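Local coordinates for protein oxidoreductase (Methanosarcina mazei, PDB 3KA7) that binds flavin-adenine dinucleotide and probably works as an oxidoreductase of the flavin-containing amine oxidoreductase family, at residues A287-V293 with G324-T328. Residues are numbered along the deposited sequence; the frame is centred on the assembly and turned at random.
Sequences AADEPLV and GKHLT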
loop_
_atom_site.group_PDB
_atom_site.type_symbol
_atom_site.label_atom_id
_atom_site.label_comp_id
_atom_site.label_asym_id
_atom_site.label_seq_id
_atom_site.Cartn_x
_atom_site.Cartn_y
_atom_site.Cartn_z
ATOM N N ALA A 287 8.837 14.983 -13.537
ATOM C CA ALA A 287 8.089 16.136 -13.991
ATOM C C ALA A 287 8.085 16.029 -15.512
ATOM O O ALA A 287 9.081 16.320 -16.153
ATOM C CB ALA A 287 8.776 17.410 -13.535
ATOM N N ALA A 288 6.987 15.560 -16.088
ATOM C CA ALA A 288 6.972 15.278 -17.522
ATOM C C ALA A 288 6.385 16.444 -18.315
ATOM O O ALA A 288 5.417 17.044 -17.892
ATOM C CB ALA A 288 6.196 13.993 -17.799
ATOM N N ASP A 289 6.977 16.740 -19.474
ATOM C CA ASP A 289 6.487 17.815 -20.350
ATOM C C ASP A 289 5.525 17.269 -21.407
ATOM O O ASP A 289 5.049 18.013 -22.282
ATOM C CB ASP A 289 7.659 18.496 -21.046
ATOM C CG ASP A 289 8.670 19.028 -20.074
ATOM O OD1 ASP A 289 8.409 20.092 -19.489
ATOM O OD2 ASP A 289 9.721 18.375 -19.883
ATOM N N GLU A 290 5.248 15.971 -21.320
ATOM C CA GLU A 290 4.326 15.290 -22.213
ATOM C C GLU A 290 3.871 14.022 -21.495
ATOM O O GLU A 290 4.544 13.570 -20.581
ATOM C CB GLU A 290 5.034 14.913 -23.511
ATOM C CG GLU A 290 6.194 13.928 -23.325
ATOM C CD GLU A 290 6.879 13.583 -24.631
ATOM O OE1 GLU A 290 6.166 13.370 -25.638
ATOM O OE2 GLU A 290 8.126 13.512 -24.652
ATOM N N PRO A 291 2.723 13.456 -21.892
ATOM C CA PRO A 291 2.303 12.200 -21.273
ATOM C C PRO A 291 3.336 11.087 -21.489
ATOM O O PRO A 291 3.903 10.964 -22.576
ATOM C CB PRO A 291 0.991 11.869 -21.998
ATOM C CG PRO A 291 0.519 13.160 -22.550
ATOM C CD PRO A 291 1.743 13.956 -22.872
ATOM N N LEU A 292 3.597 10.293 -20.450
ATOM C CA LEU A 292 4.507 9.168 -20.577
ATOM C C LEU A 292 3.730 7.857 -20.518
ATOM O O LEU A 292 4.058 6.914 -21.234
ATOM C CB LEU A 292 5.593 9.213 -19.488
ATOM C CG LEU A 292 6.466 10.467 -19.477
ATOM C CD1 LEU A 292 7.397 10.471 -18.256
ATOM C CD2 LEU A 292 7.267 10.607 -20.770
ATOM N N VAL A 293 2.691 7.816 -19.680
ATOM C CA VAL A 293 1.800 6.646 -19.573
ATOM C C VAL A 293 0.578 6.803 -20.466
ATOM O O VAL A 293 0.170 5.867 -21.159
ATOM C CB VAL A 293 1.325 6.436 -18.129
ATOM C CG1 VAL A 293 0.322 5.273 -18.032
ATOM C CG2 VAL A 293 2.515 6.198 -17.234
ATOM N N GLY A 324 0.473 22.209 -18.196
ATOM C CA GLY A 324 1.341 21.653 -19.235
ATOM C C GLY A 324 2.372 20.664 -18.715
ATOM O O GLY A 324 3.396 20.411 -19.361
ATOM N N LYS A 325 2.123 20.119 -17.530
ATOM C CA LYS A 325 3.025 19.109 -16.983
ATOM C C LYS A 325 2.215 17.893 -16.570
ATOM O O LYS A 325 1.036 18.014 -16.237
ATOM C CB LYS A 325 3.786 19.649 -15.763
ATOM C CG LYS A 325 4.773 20.778 -16.067
ATOM C CD LYS A 325 5.769 20.376 -17.136
ATOM C CE LYS A 325 6.643 21.556 -17.551
ATOM N NZ LYS A 325 7.505 22.040 -16.433
ATOM N N HIS A 326 2.843 16.723 -16.609
ATOM C CA HIS A 326 2.254 15.532 -16.003
ATOM C C HIS A 326 3.140 15.078 -14.846
ATOM O O HIS A 326 4.348 15.320 -14.840
ATOM C CB HIS A 326 2.105 14.391 -17.018
ATOM C CG HIS A 326 0.845 14.459 -17.825
ATOM N ND1 HIS A 326 -0.403 14.274 -17.273
ATOM C CD2 HIS A 326 0.642 14.703 -19.143
ATOM C CE1 HIS A 326 -1.323 14.398 -18.211
ATOM N NE2 HIS A 326 -0.715 14.648 -19.359
ATOM N N LEU A 327 2.520 14.440 -13.863
ATOM C CA LEU A 327 3.256 13.815 -12.769
ATOM C C LEU A 327 3.285 12.327 -13.044
ATOM O O LEU A 327 2.243 11.674 -13.023
ATOM C CB LEU A 327 2.552 14.077 -11.443
ATOM C CG LEU A 327 3.120 13.400 -10.188
ATOM C CD1 LEU A 327 4.640 13.647 -10.032
ATOM C CD2 LEU A 327 2.346 13.845 -8.946
ATOM N N THR A 328 4.470 11.804 -13.305
ATOM C CA THR A 328 4.631 10.387 -13.596
ATOM C C THR A 328 5.495 9.802 -12.491
ATOM O O THR A 328 6.609 10.280 -12.251
ATOM C CB THR A 328 5.310 10.189 -14.946
ATOM O OG1 THR A 328 4.594 10.927 -15.947
ATOM C CG2 THR A 328 5.357 8.698 -15.329
HETATM O O HOH W 1 4.282 20.725 -21.869
#
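At one end of a mixed beta-sheet, A288 on strand 280-288 and H326 on strand 326-334 form an antiparallel hydrogen-bonded pair. A288 N donates to H326 O and H326 N to A288 O, both at 2.9 Å and nearly straight. Just past the pair the regular ladder ends, and a water donates to D289 O and G324 O, bridging the two backbones. Beside it the side chains of D289 and K325 run alongside each other. K325, bent at chi2 (-55°) and again at chi4 (64°), lays CD 3.4 Å from A288 O; D289 OD1 comes closest to K325 CE, at 3.0 Å, and NZ makes a long, weak salt bridge to it at 3.7 Å. Shortened to an alanine, this side chain would probably leave the D289 carboxylate without its lysine partner and strip the cover from A288 O.

This sheet belongs to a protein of the flavin-containing amine oxidoreductase family, and the V293 side chain is about 13 Å from the FAD. After D289 the chain turns back over the A288 side of the sheet: P291 CG sits 3.7 Å from H326 NE2, while H326 ND1 is hydrogen-bonded with T314 OG1. Deeper in, L292 CD1 packs against T328 OG1 at 3.7 Å, the two side chains crossing at about a right angle. E312 OE2 accepts hydrogen bonds from that hydroxyl and from L292 N and V293 N, tying loop to strand.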